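Local coordinates for protein PAN2-PAN3 deadenylation complex catalytic subunit pan2 (Neurospora crassa, PDB 4CZX) that probably shortens the poly(A) tails of mRNA as catalytic subunit of the PAN2-PAN3 deadenylase, this chain being the N-terminal WD40 domain of that subunit, at residues 37-42 against 96-101; 164-169 against 198-203; 174-179 against 229-234; 196-199 against 204-207; 260-265 against 302-307. All coordinates share one frame; numbering follows the deposited sequence.

Contact 1 of 5, residues 37-42 against 96-101; sequences NQDELL and AARSGV
Asp39 and Arg98 bring the two backbones closest, yet their CA atoms are still 9.1 Å apart, so the type I' turn from Gln38 to Leu41 and the type I turn from Ala97 to Gly100 meet through side chains alone. Arg98 spans the gap. With CG anti to the carbonyl carbon (chi1 -69°) and the chain extended from CG to NE, it carries its guanidinium up to the first turn. There the flat end of Gln38 stacks on one face: the amide and guanidinium planes are 4° apart, and Gln38 CD sits over the centre, 3.3 Å from Arg98 CZ. Gln38 CG continues the stack, 3.4 Å from Arg98 NE. Asp39 approaches differently. Its carboxylate stands nearly perpendicular to the guanidinium, and OD2 lies 4.3 Å from Arg98 NE and well out of the guanidinium plane; charge attraction may act here, but no N-H points at the oxygen. Lower on the arginine, Leu41 CD1 packs 4.0 Å from Arg98 CD. The N-H groups of the guanidinium have partners elsewhere: NE makes a salt bridge with Asp36, and NH2 gives a hydrogen bond to the carbonyl of Val81. A leucine in place of Arg98 would probably leave Asp36 without its charged mate and the Gln38 amide without a flat partner to hold it. The contact joins two adjacent blades of the WD40 beta-propeller: the turn linking strands 32-35 and 41-45 meets the loop between strands 93-96 and 102-106, with Phe80 of strand 77-80 and Val85 of strand 85-88 beside Arg98.

Contact 2 of 5, residues 164-169 against 198-203; sequences YICAAT and LDTSND
Cys166 and Ala168 face Leu198 and Thr200 across the gap between two neighbouring blades of the beta-propeller. Strands 165-169 and 198-200 run antiparallel at 167° with their axes 8.5 Å apart, and no hydrogen bond links the two segments; they are layers of different sheets packed through their side chains. Alternation along each strand explains the selection: Cys166, Ala168, Leu198 and Thr200 direct their CB atoms toward the other strand, whereas Ala167 and Asp199 direct theirs away. The CA atoms pair Ala168 with Leu198 and Cys166 with Thr200, but Leu198 forks to serve both partners. Its CD1 touches Ala168 CB at 3.9 Å, while CD2 leans along the strand to Cys166 CB at 4.3 Å. The short side chain of Ala168 thus meets a long one, and the CA atoms of Ala168 and Leu198 are 7.3 Å apart. Thr200 places OG1 opposite its own backbone N (chi1 174°), and this turns the hydroxyl side of its fork, along with CG2, toward the cysteine sulfur. That hydroxyl is engaged outside the contact, in hydrogen bonds with the Phe204 carbonyl and Ser162 OG, which would fix the rotation of the threonine. All four side chains are buried. The sulfur rests on the threonine as a whole: Cys166 SG is 4.1 Å from both Thr200 CB and Thr200 CG2, and 3.8 Å from Thr200 OG1.

Contact 3 of 5, residues 174-179 against 229-234; sequences VNILDP and FDLKNM
Ile176 keeps CG1 beside its backbone N (chi1 -54°) and extends beyond it (chi2 168°), a shape that thrusts CD1 straight at the segment 229-234, where Phe229, Leu231 and Met234 receive it. Met234 does the reverse: its chain is bent at chi2 and chi3 and doubles back, so that its methyl comes to the isoleucine tip to tip. The ring of Phe229 arrives from the opposite direction and meets the methyl obliquely, through CE2 and CZ. Ile176 CD1 lies 3.4 Å from Phe229 CE2 and 3.7 Å from Phe229 CZ, a tight apolar contact. Met234 CE is 3.8 Å from Ile176 CD1 and, at 3.9 Å, also reaches Ile176 CG2, so the methyl straddles both branches. Leu231 is more remote, its CD2 4.3 Å from Ile176 CD1. The loop that presents these groups is braced from within by Asp230. Its OD1 accepts from the backbone N of Asn233 at 3.0 Å, an Asx motif, with the donor well above the carboxylate plane. Its OD2 takes a nearly straight bond (177°) on the syn side from Asn233 ND2 at 2.8 Å. These bonds close the turn just before Met234, whose phi is positive. The contact joins two consecutive propeller blades: strand 173-177, third in its sheet, meets the end of strand 225-230 and the loop leading to strand 235-241. Tyr164, just before strand 165-169, touches Ile176, Leu231 and Met234, while the ring of Trp188 on strand 184-189 meets Phe229.

Contact 4 of 5, residues 196-199 against 204-207; sequences NDLD and FIVT
Asp199 O accepts the backbone N-H of Val206 at 3.0 Å, almost straight at 175°. The reciprocal bond, from Asp199 N to Val206 O, is also 3.0 Å long, with an angle of 166°. Together they make Asp199 and Val206 the hydrogen-bonded antiparallel pair of a beta hairpin, strands 194-200 and 204-210, which opens one propeller blade. Leu198 and Thr207 form the adjoining non-hydrogen-bonded pair, with their CA atoms 4.5 Å apart. Side chains separate by face. On that of Leu198 and Thr207, Leu198 CD1 packs against Thr207 CG2 at 3.9 Å and Ile205 CG2 at 4.0 Å, thus touching two alternate residues of the partner strand. Thr207 sets its hydroxyl between the backbone N and the carbonyl carbon (chi1 63°), where it is hydrogen-bonded with His191 NE2, and its methyl faces the leucine. Replacing Leu198 with an alanine is likely to open a gap between the methyl groups of Ile205 and Thr207 and the neighbouring blade. On the other face Asp199 CB meets Val206 CG2 before its carboxylate leads off to a salt bridge with Lys160 and a hydrogen bond from the Met251 N-H, which would compensate the charge of this buried carboxylate. Farther along, Asn196 and Asp197 both oppose Cys208 in a classic beta bulge, and Asp197 forms a salt bridge with Arg250. Next to the bulge, Thr207 CA lies 3.3 Å from Asp197 O, a CA-H...O contact.

Contact 5 of 5, residues 260-265 against 302-307; sequences IVVNQA and KALADN
Val262 and Leu304 touch each other, and both touch Phe293, whose ring is the flat group at this seam; Ile260, which meets Lys302, touches it too. The two backbones stand well apart. CA of Val262 is 9.2 Å from CA of Leu304, and CA of Ile260 is 9.4 Å from CA of Lys302. Since both residue numbers rise together from one pair to the next, the strands advance in the same sense. Such spacing suits side chains meeting between two sheets, and no hydrogen bond links the segments. Val262 places CG1 opposite its backbone N (chi1 -171°), and this branch alone reaches across, to Leu304 CD2 at 4.0 Å. The two side chains approach at a slant, one methyl against one methyl. In the second pair Ile260 CD1 lies 4.2 Å from Lys302 CE. The lysine bends at its second torsion (chi2 75°) and then runs straight, so that CE comes to the isoleucine while NZ goes on to a hydrogen bond with the carbonyl oxygen of Gly299. Lys302 thus lends the seam one methylene, and its ammonium has a partner beyond it. The two segments bury 122 Å² between them, and other side chains share the interface. Among them, besides Phe293 of strand 290-295, is Ile268 of strand 267-272, which touches both Ile260 and Val262. The seam thus lies between the blade containing strands 258-262 and 267-272 and the next one, containing strands 290-295 and 302-306, while Ala303 and Ala305 pack against strand 32-35 of the blade beyond.

Contacts 2 and 3 join the same two blades, their centres about 7 Å apart; contact 4, about 7 Å from contact 2 and 12 Å from contact 3 between centres, pairs the hairpin strands, sharing Leu198 and Asp199 with contact 2 and neighbouring strand 225-230 of contact 3. Ile205 connects all three: its CD1 is 3.6 Å from Cys166 SG, and its CG1 is 3.8 Å from Leu231 CG. Contact 5 lies about 15 Å from contact 4, centre to centre. Contact 1 touches contact 5, Leu42 CD2 being 3.9 Å from Ala303 CB. Contacts 1, 2, 3 and 5 each join adjacent blades; the catalytic exonuclease domain is not part of this chain.

Contact 1 of 5, residues 37-42 against 96-101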
# COMPACT_ATOMS: atom_id res chain seq x y z
N ASN A 37 -20.16 23.90 -20.77
CA ASN A 37 -20.49 24.72 -21.93
C ASN A 37 -19.55 24.48 -23.13
O ASN A 37 -19.58 25.22 -24.10
CB ASN A 37 -20.52 26.22 -21.57
CG ASN A 37 -19.28 26.69 -20.85
OD1 ASN A 37 -18.21 26.10 -20.98
ND2 ASN A 37 -19.42 27.77 -20.09
N GLN A 38 -18.74 23.42 -23.07
CA GLN A 38 -17.99 22.99 -24.25
C GLN A 38 -17.76 21.49 -24.24
O GLN A 38 -17.96 20.81 -23.21
CB GLN A 38 -16.65 23.72 -24.34
CG GLN A 38 -15.73 23.45 -23.15
CD GLN A 38 -14.36 24.06 -23.34
OE1 GLN A 38 -13.41 23.36 -23.71
NE2 GLN A 38 -14.24 25.36 -23.07
N ASP A 39 -17.36 20.98 -25.40
CA ASP A 39 -16.89 19.60 -25.56
C ASP A 39 -17.96 18.54 -25.32
O ASP A 39 -17.63 17.36 -25.15
CB ASP A 39 -15.69 19.35 -24.64
CG ASP A 39 -14.50 20.20 -25.02
OD1 ASP A 39 -14.47 20.66 -26.17
OD2 ASP A 39 -13.60 20.41 -24.18
N GLU A 40 -19.23 18.95 -25.31
CA GLU A 40 -20.35 18.01 -25.20
C GLU A 40 -20.31 17.20 -23.90
O GLU A 40 -20.75 16.05 -23.85
CB GLU A 40 -20.36 17.06 -26.39
CG GLU A 40 -20.55 17.76 -27.71
CD GLU A 40 -21.87 18.50 -27.74
OE1 GLU A 40 -22.91 17.83 -27.91
OE2 GLU A 40 -21.86 19.74 -27.54
N LEU A 41 -19.81 17.81 -22.83
CA LEU A 41 -19.63 17.08 -21.57
C LEU A 41 -20.78 17.29 -20.60
O LEU A 41 -21.32 18.39 -20.46
CB LEU A 41 -18.32 17.48 -20.90
CG LEU A 41 -17.04 17.18 -21.69
CD1 LEU A 41 -15.82 17.67 -20.92
CD2 LEU A 41 -16.95 15.69 -21.99
N LEU A 42 -21.14 16.21 -19.91
CA LEU A 42 -21.97 16.28 -18.71
C LEU A 42 -21.13 15.85 -17.51
O LEU A 42 -20.49 14.79 -17.53
CB LEU A 42 -23.21 15.39 -18.84
CG LEU A 42 -24.15 15.38 -17.63
CD1 LEU A 42 -24.88 16.72 -17.46
CD2 LEU A 42 -25.16 14.24 -17.74
N ALA A 96 -9.42 22.40 -12.51
CA ALA A 96 -8.61 21.49 -13.32
C ALA A 96 -9.05 21.60 -14.76
O ALA A 96 -10.19 21.98 -15.03
CB ALA A 96 -8.76 20.05 -12.82
N ALA A 97 -8.16 21.27 -15.68
CA ALA A 97 -8.52 21.16 -17.08
C ALA A 97 -9.47 19.99 -17.20
O ALA A 97 -9.53 19.14 -16.30
CB ALA A 97 -7.28 20.98 -17.95
N ARG A 98 -10.21 19.92 -18.30
CA ARG A 98 -11.18 18.84 -18.50
C ARG A 98 -10.49 17.48 -18.64
O ARG A 98 -11.11 16.43 -18.43
CB ARG A 98 -12.06 19.16 -19.71
CG ARG A 98 -12.98 20.35 -19.44
CD ARG A 98 -13.57 20.97 -20.72
NE ARG A 98 -14.55 22.00 -20.35
CZ ARG A 98 -14.24 23.27 -20.11
NH1 ARG A 98 -12.98 23.69 -20.23
NH2 ARG A 98 -15.19 24.13 -19.77
N SER A 99 -9.20 17.53 -19.00
CA SER A 99 -8.30 16.37 -19.01
C SER A 99 -8.08 15.74 -17.63
O SER A 99 -7.75 14.55 -17.52
CB SER A 99 -6.95 16.79 -19.56
OG SER A 99 -6.40 17.82 -18.75
N GLY A 100 -8.23 16.55 -16.59
CA GLY A 100 -7.88 16.14 -15.24
C GLY A 100 -6.58 16.78 -14.75
O GLY A 100 -6.25 16.64 -13.57
N VAL A 101 -5.87 17.47 -15.64
CA VAL A 101 -4.64 18.19 -15.26
C VAL A 101 -4.95 19.33 -14.29
O VAL A 101 -5.71 20.24 -14.61
CB VAL A 101 -3.90 18.78 -16.49
CG1 VAL A 101 -2.75 19.69 -16.05
CG2 VAL A 101 -3.39 17.68 -17.41

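Contact 2 of 5, residues 164-169 against 198-203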
# COMPACT_ATOMS: atom_id res chain seq x y z
N TYR A 164 -27.94 40.11 -12.06
CA TYR A 164 -27.44 40.32 -10.70
C TYR A 164 -27.04 38.97 -10.17
O TYR A 164 -27.34 37.94 -10.78
CB TYR A 164 -28.50 40.94 -9.78
CG TYR A 164 -29.15 42.20 -10.31
CD1 TYR A 164 -28.44 43.39 -10.38
CD2 TYR A 164 -30.47 42.19 -10.74
CE1 TYR A 164 -29.02 44.54 -10.88
CE2 TYR A 164 -31.07 43.34 -11.23
CZ TYR A 164 -30.34 44.51 -11.29
OH TYR A 164 -30.93 45.65 -11.78
N ILE A 165 -26.39 38.94 -9.01
CA ILE A 165 -26.11 37.68 -8.34
C ILE A 165 -27.35 37.29 -7.55
O ILE A 165 -27.73 37.97 -6.61
CB ILE A 165 -24.88 37.77 -7.41
CG1 ILE A 165 -23.61 38.01 -8.24
CG2 ILE A 165 -24.73 36.50 -6.58
CD1 ILE A 165 -22.39 38.32 -7.39
N CYS A 166 -27.99 36.20 -7.96
CA CYS A 166 -29.18 35.73 -7.27
C CYS A 166 -28.77 34.69 -6.25
O CYS A 166 -28.18 33.65 -6.58
CB CYS A 166 -30.21 35.18 -8.25
SG CYS A 166 -30.71 36.40 -9.49
N ALA A 167 -29.09 35.00 -5.00
CA ALA A 167 -28.52 34.28 -3.87
C ALA A 167 -29.61 33.66 -3.01
O ALA A 167 -30.30 34.36 -2.28
CB ALA A 167 -27.67 35.23 -3.04
N ALA A 168 -29.75 32.34 -3.08
CA ALA A 168 -30.75 31.65 -2.26
C ALA A 168 -30.20 31.31 -0.88
O ALA A 168 -29.20 30.60 -0.76
CB ALA A 168 -31.23 30.39 -2.96
N THR A 169 -30.85 31.84 0.15
CA THR A 169 -30.48 31.54 1.52
C THR A 169 -30.98 30.17 1.91
O THR A 169 -31.85 29.59 1.24
CB THR A 169 -31.07 32.54 2.52
OG1 THR A 169 -32.45 32.23 2.74
CG2 THR A 169 -30.94 33.96 1.99
N LEU A 198 -32.64 26.78 -7.83
CA LEU A 198 -32.74 28.14 -8.32
C LEU A 198 -32.11 28.22 -9.70
O LEU A 198 -31.03 27.67 -9.92
CB LEU A 198 -32.06 29.13 -7.36
CG LEU A 198 -32.09 30.62 -7.79
CD1 LEU A 198 -32.14 31.57 -6.60
CD2 LEU A 198 -30.91 31.00 -8.69
N ASP A 199 -32.78 28.89 -10.63
CA ASP A 199 -32.14 29.27 -11.89
C ASP A 199 -32.52 30.70 -12.21
O ASP A 199 -33.48 31.23 -11.64
CB ASP A 199 -32.55 28.33 -13.04
CG ASP A 199 -31.56 28.38 -14.21
OD1 ASP A 199 -30.45 28.92 -14.01
OD2 ASP A 199 -31.89 27.90 -15.31
N THR A 200 -31.77 31.33 -13.11
CA THR A 200 -32.06 32.70 -13.46
C THR A 200 -31.53 33.01 -14.86
O THR A 200 -30.51 32.46 -15.27
CB THR A 200 -31.46 33.69 -12.41
OG1 THR A 200 -31.63 35.03 -12.87
CG2 THR A 200 -29.97 33.43 -12.19
N SER A 201 -32.29 33.84 -15.57
CA SER A 201 -31.87 34.45 -16.83
C SER A 201 -31.71 35.93 -16.55
O SER A 201 -31.93 36.36 -15.42
CB SER A 201 -32.91 34.21 -17.92
OG SER A 201 -34.14 34.84 -17.60
N ASN A 202 -31.37 36.73 -17.56
CA ASN A 202 -31.22 38.16 -17.31
C ASN A 202 -32.56 38.79 -16.92
O ASN A 202 -32.58 39.85 -16.30
CB ASN A 202 -30.62 38.89 -18.54
CG ASN A 202 -29.15 38.54 -18.77
OD1 ASN A 202 -28.42 38.19 -17.83
ND2 ASN A 202 -28.71 38.63 -20.02
N ASP A 203 -33.68 38.13 -17.25
CA ASP A 203 -34.99 38.71 -16.97
C ASP A 203 -35.79 38.06 -15.83
O ASP A 203 -36.76 38.65 -15.35
CB ASP A 203 -35.86 38.68 -18.23
CG ASP A 203 -35.31 39.56 -19.33
OD1 ASP A 203 -34.53 40.50 -19.03
OD2 ASP A 203 -35.66 39.31 -20.50

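Contact 3 of 5, residues 174-179 against 229-234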
# COMPACT_ATOMS: atom_id res chain seq x y z
N VAL A 174 -34.64 34.75 -1.26
CA VAL A 174 -33.64 35.04 -2.26
C VAL A 174 -33.13 36.46 -2.09
O VAL A 174 -33.92 37.40 -2.10
CB VAL A 174 -34.19 34.85 -3.68
CG1 VAL A 174 -33.14 35.27 -4.72
CG2 VAL A 174 -34.58 33.40 -3.88
N ASN A 175 -31.82 36.62 -1.91
CA ASN A 175 -31.22 37.95 -1.93
C ASN A 175 -30.72 38.27 -3.34
O ASN A 175 -30.03 37.47 -3.95
CB ASN A 175 -30.05 38.06 -0.94
CG ASN A 175 -30.50 38.02 0.50
OD1 ASN A 175 -31.65 38.32 0.81
ND2 ASN A 175 -29.59 37.66 1.39
N ILE A 176 -31.07 39.45 -3.83
CA ILE A 176 -30.56 39.91 -5.11
C ILE A 176 -29.38 40.84 -4.84
O ILE A 176 -29.56 41.94 -4.31
CB ILE A 176 -31.65 40.61 -5.93
CG1 ILE A 176 -32.85 39.68 -6.06
CG2 ILE A 176 -31.12 41.03 -7.31
CD1 ILE A 176 -34.07 40.37 -6.59
N LEU A 177 -28.19 40.38 -5.18
CA LEU A 177 -26.96 41.07 -4.83
C LEU A 177 -26.37 41.86 -5.99
O LEU A 177 -26.30 41.36 -7.12
CB LEU A 177 -25.91 40.08 -4.34
CG LEU A 177 -26.27 39.06 -3.27
CD1 LEU A 177 -25.03 38.23 -2.96
CD2 LEU A 177 -26.77 39.76 -2.02
N ASP A 178 -25.95 43.08 -5.71
CA ASP A 178 -25.21 43.86 -6.70
C ASP A 178 -23.94 43.09 -7.06
O ASP A 178 -23.18 42.68 -6.18
CB ASP A 178 -24.88 45.25 -6.15
CG ASP A 178 -24.21 46.13 -7.18
OD1 ASP A 178 -23.01 45.91 -7.46
OD2 ASP A 178 -24.88 47.03 -7.71
N PRO A 179 -23.73 42.84 -8.36
CA PRO A 179 -22.60 41.99 -8.76
C PRO A 179 -21.24 42.66 -8.59
O PRO A 179 -20.22 41.98 -8.59
CB PRO A 179 -22.88 41.70 -10.23
CG PRO A 179 -23.69 42.87 -10.69
CD PRO A 179 -24.54 43.27 -9.51
N PHE A 229 -39.74 35.52 -10.26
CA PHE A 229 -39.41 36.91 -9.97
C PHE A 229 -38.93 37.62 -11.23
O PHE A 229 -38.13 37.07 -11.99
CB PHE A 229 -38.33 36.98 -8.88
CG PHE A 229 -38.07 38.37 -8.37
CD1 PHE A 229 -38.80 38.87 -7.30
CD2 PHE A 229 -37.09 39.17 -8.94
CE1 PHE A 229 -38.58 40.14 -6.82
CE2 PHE A 229 -36.87 40.45 -8.47
CZ PHE A 229 -37.62 40.94 -7.40
N ASP A 230 -39.43 38.84 -11.44
CA ASP A 230 -39.10 39.67 -12.60
C ASP A 230 -37.83 40.45 -12.32
O ASP A 230 -37.85 41.40 -11.54
CB ASP A 230 -40.27 40.61 -12.90
CG ASP A 230 -40.01 41.54 -14.10
OD1 ASP A 230 -38.87 41.64 -14.62
OD2 ASP A 230 -40.99 42.18 -14.52
N LEU A 231 -36.72 40.08 -12.96
CA LEU A 231 -35.43 40.70 -12.69
C LEU A 231 -35.29 42.05 -13.37
O LEU A 231 -34.54 42.92 -12.91
CB LEU A 231 -34.28 39.78 -13.13
CG LEU A 231 -33.52 39.02 -12.04
CD1 LEU A 231 -32.16 38.56 -12.56
CD2 LEU A 231 -33.37 39.85 -10.76
N LYS A 232 -36.01 42.22 -14.48
CA LYS A 232 -35.95 43.45 -15.25
C LYS A 232 -36.57 44.60 -14.45
O LYS A 232 -35.98 45.67 -14.31
CB LYS A 232 -36.66 43.27 -16.59
CG LYS A 232 -36.44 44.39 -17.60
CD LYS A 232 -37.33 44.19 -18.82
CE LYS A 232 -37.32 45.41 -19.74
NZ LYS A 232 -35.97 45.67 -20.30
N ASN A 233 -37.77 44.36 -13.92
CA ASN A 233 -38.49 45.38 -13.19
C ASN A 233 -38.48 45.17 -11.67
O ASN A 233 -39.19 45.87 -10.94
CB ASN A 233 -39.93 45.46 -13.70
CG ASN A 233 -40.00 45.59 -15.22
OD1 ASN A 233 -39.73 46.65 -15.78
ND2 ASN A 233 -40.34 44.49 -15.90
N MET A 234 -37.69 44.20 -11.21
CA MET A 234 -37.48 43.92 -9.79
C MET A 234 -38.75 43.76 -8.96
O MET A 234 -38.92 44.43 -7.94
CB MET A 234 -36.61 45.01 -9.15
CG MET A 234 -35.18 45.04 -9.69
SD MET A 234 -34.24 43.57 -9.25
CE MET A 234 -33.69 44.00 -7.60

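Contact 4 of 5, residues 196-199 against 204-207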
# COMPACT_ATOMS: atom_id res chain seq x y z
N ASN A 196 -35.00 24.28 -2.98
CA ASN A 196 -34.38 23.07 -3.49
C ASN A 196 -33.63 23.32 -4.81
O ASN A 196 -32.78 22.52 -5.22
CB ASN A 196 -35.44 21.98 -3.69
CG ASN A 196 -34.82 20.61 -3.87
OD1 ASN A 196 -33.98 20.21 -3.07
ND2 ASN A 196 -35.21 19.90 -4.92
N ASP A 197 -33.97 24.41 -5.48
CA ASP A 197 -33.38 24.74 -6.77
C ASP A 197 -33.60 26.20 -7.12
O ASP A 197 -34.64 26.79 -6.78
CB ASP A 197 -33.96 23.84 -7.88
CG ASP A 197 -33.01 23.70 -9.09
OD1 ASP A 197 -31.95 24.36 -9.10
OD2 ASP A 197 -33.32 22.91 -10.00
N LEU A 198 -32.64 26.78 -7.83
CA LEU A 198 -32.74 28.14 -8.32
C LEU A 198 -32.11 28.22 -9.70
O LEU A 198 -31.03 27.67 -9.92
CB LEU A 198 -32.06 29.13 -7.36
CG LEU A 198 -32.09 30.62 -7.79
CD1 LEU A 198 -32.14 31.57 -6.60
CD2 LEU A 198 -30.91 31.00 -8.69
N ASP A 199 -32.78 28.89 -10.63
CA ASP A 199 -32.14 29.27 -11.89
C ASP A 199 -32.52 30.70 -12.21
O ASP A 199 -33.48 31.23 -11.64
CB ASP A 199 -32.55 28.33 -13.04
CG ASP A 199 -31.56 28.38 -14.21
OD1 ASP A 199 -30.45 28.92 -14.01
OD2 ASP A 199 -31.89 27.90 -15.31
N PHE A 204 -35.41 36.85 -15.41
CA PHE A 204 -36.19 36.13 -14.41
C PHE A 204 -35.37 35.40 -13.36
O PHE A 204 -34.24 34.98 -13.61
CB PHE A 204 -37.10 35.09 -15.08
CG PHE A 204 -38.05 35.67 -16.09
CD1 PHE A 204 -39.26 36.21 -15.68
CD2 PHE A 204 -37.75 35.64 -17.44
CE1 PHE A 204 -40.15 36.74 -16.63
CE2 PHE A 204 -38.63 36.18 -18.38
CZ PHE A 204 -39.83 36.72 -17.96
N ILE A 205 -35.96 35.24 -12.18
CA ILE A 205 -35.55 34.19 -11.25
C ILE A 205 -36.68 33.17 -11.12
O ILE A 205 -37.86 33.54 -11.09
CB ILE A 205 -35.23 34.72 -9.84
CG1 ILE A 205 -34.43 36.01 -9.90
CG2 ILE A 205 -34.52 33.62 -9.01
CD1 ILE A 205 -34.20 36.62 -8.53
N VAL A 206 -36.32 31.89 -11.05
CA VAL A 206 -37.29 30.84 -10.77
C VAL A 206 -36.75 29.92 -9.67
O VAL A 206 -35.56 29.60 -9.64
CB VAL A 206 -37.64 30.02 -12.04
CG1 VAL A 206 -38.59 30.78 -12.94
CG2 VAL A 206 -36.36 29.59 -12.79
N THR A 207 -37.61 29.53 -8.74
CA THR A 207 -37.17 28.66 -7.66
C THR A 207 -38.16 27.55 -7.37
O THR A 207 -39.36 27.68 -7.63
CB THR A 207 -36.94 29.43 -6.33
OG1 THR A 207 -38.18 29.99 -5.87
CG2 THR A 207 -35.88 30.52 -6.49

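Contact 5 of 5, residues 260-265 against 302-307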
# COMPACT_ATOMS: atom_id res chain seq x y z
N ILE A 260 -38.35 25.09 -17.57
CA ILE A 260 -38.44 23.64 -17.64
C ILE A 260 -38.56 23.12 -16.21
O ILE A 260 -37.63 23.26 -15.44
CB ILE A 260 -37.21 23.03 -18.31
CG1 ILE A 260 -37.03 23.64 -19.71
CG2 ILE A 260 -37.36 21.53 -18.41
CD1 ILE A 260 -35.65 23.36 -20.31
N VAL A 261 -39.71 22.54 -15.88
CA VAL A 261 -40.03 22.18 -14.50
C VAL A 261 -40.15 20.68 -14.31
O VAL A 261 -40.82 20.00 -15.10
CB VAL A 261 -41.34 22.85 -14.05
CG1 VAL A 261 -41.56 22.64 -12.56
CG2 VAL A 261 -41.32 24.32 -14.41
N VAL A 262 -39.54 20.17 -13.24
CA VAL A 262 -39.41 18.73 -13.06
C VAL A 262 -39.87 18.32 -11.66
O VAL A 262 -39.51 18.96 -10.68
CB VAL A 262 -37.93 18.28 -13.26
CG1 VAL A 262 -37.85 16.76 -13.28
CG2 VAL A 262 -37.36 18.87 -14.55
N ASN A 263 -40.64 17.24 -11.59
CA ASN A 263 -41.02 16.69 -10.29
C ASN A 263 -40.18 15.45 -9.98
O ASN A 263 -39.44 14.96 -10.83
CB ASN A 263 -42.53 16.40 -10.24
CG ASN A 263 -42.91 14.96 -10.55
OD1 ASN A 263 -42.29 14.29 -11.37
ND2 ASN A 263 -43.96 14.48 -9.88
N GLN A 264 -40.31 14.93 -8.76
CA GLN A 264 -39.42 13.85 -8.32
C GLN A 264 -39.68 12.52 -9.03
O GLN A 264 -38.84 11.62 -8.99
CB GLN A 264 -39.54 13.69 -6.81
CG GLN A 264 -38.91 14.86 -6.06
CD GLN A 264 -38.80 14.61 -4.56
OE1 GLN A 264 -39.77 14.22 -3.91
NE2 GLN A 264 -37.62 14.85 -4.01
N ALA A 265 -40.83 12.40 -9.69
CA ALA A 265 -41.13 11.20 -10.47
C ALA A 265 -40.64 11.32 -11.92
O ALA A 265 -40.88 10.43 -12.74
CB ALA A 265 -42.62 10.91 -10.44
N LYS A 302 -31.55 17.27 -21.90
CA LYS A 302 -32.06 17.32 -20.53
C LYS A 302 -31.49 16.17 -19.72
O LYS A 302 -31.61 15.01 -20.11
CB LYS A 302 -33.59 17.25 -20.49
CG LYS A 302 -34.33 18.53 -20.87
CD LYS A 302 -34.31 18.79 -22.38
CE LYS A 302 -35.26 19.92 -22.74
NZ LYS A 302 -35.32 20.18 -24.22
N ALA A 303 -30.87 16.48 -18.58
CA ALA A 303 -30.26 15.44 -17.75
C ALA A 303 -30.93 15.37 -16.39
O ALA A 303 -31.24 16.39 -15.80
CB ALA A 303 -28.77 15.70 -17.58
N LEU A 304 -31.12 14.14 -15.90
CA LEU A 304 -31.78 13.89 -14.63
C LEU A 304 -31.02 12.81 -13.86
O LEU A 304 -30.75 11.75 -14.41
CB LEU A 304 -33.23 13.45 -14.83
CG LEU A 304 -34.24 14.37 -15.52
CD1 LEU A 304 -34.13 14.30 -17.04
CD2 LEU A 304 -35.65 14.00 -15.08
N ALA A 305 -30.67 13.08 -12.61
CA ALA A 305 -30.03 12.06 -11.79
C ALA A 305 -31.00 11.61 -10.71
O ALA A 305 -31.71 12.44 -10.15
CB ALA A 305 -28.73 12.59 -11.16
N ASP A 306 -31.03 10.30 -10.44
CA ASP A 306 -31.97 9.78 -9.45
C ASP A 306 -31.27 9.18 -8.24
O ASP A 306 -30.05 9.04 -8.22
CB ASP A 306 -32.94 8.75 -10.09
CG ASP A 306 -32.27 7.42 -10.47
OD1 ASP A 306 -31.17 7.07 -9.97
OD2 ASP A 306 -32.88 6.69 -11.28
N ASN A 307 -32.05 8.82 -7.22
CA ASN A 307 -31.44 8.37 -5.98
C ASN A 307 -31.00 6.91 -6.06
O ASN A 307 -30.51 6.36 -5.08
CB ASN A 307 -32.40 8.60 -4.80
CG ASN A 307 -33.57 7.66 -4.80
OD1 ASN A 307 -33.95 7.11 -5.84
ND2 ASN A 307 -34.16 7.45 -3.63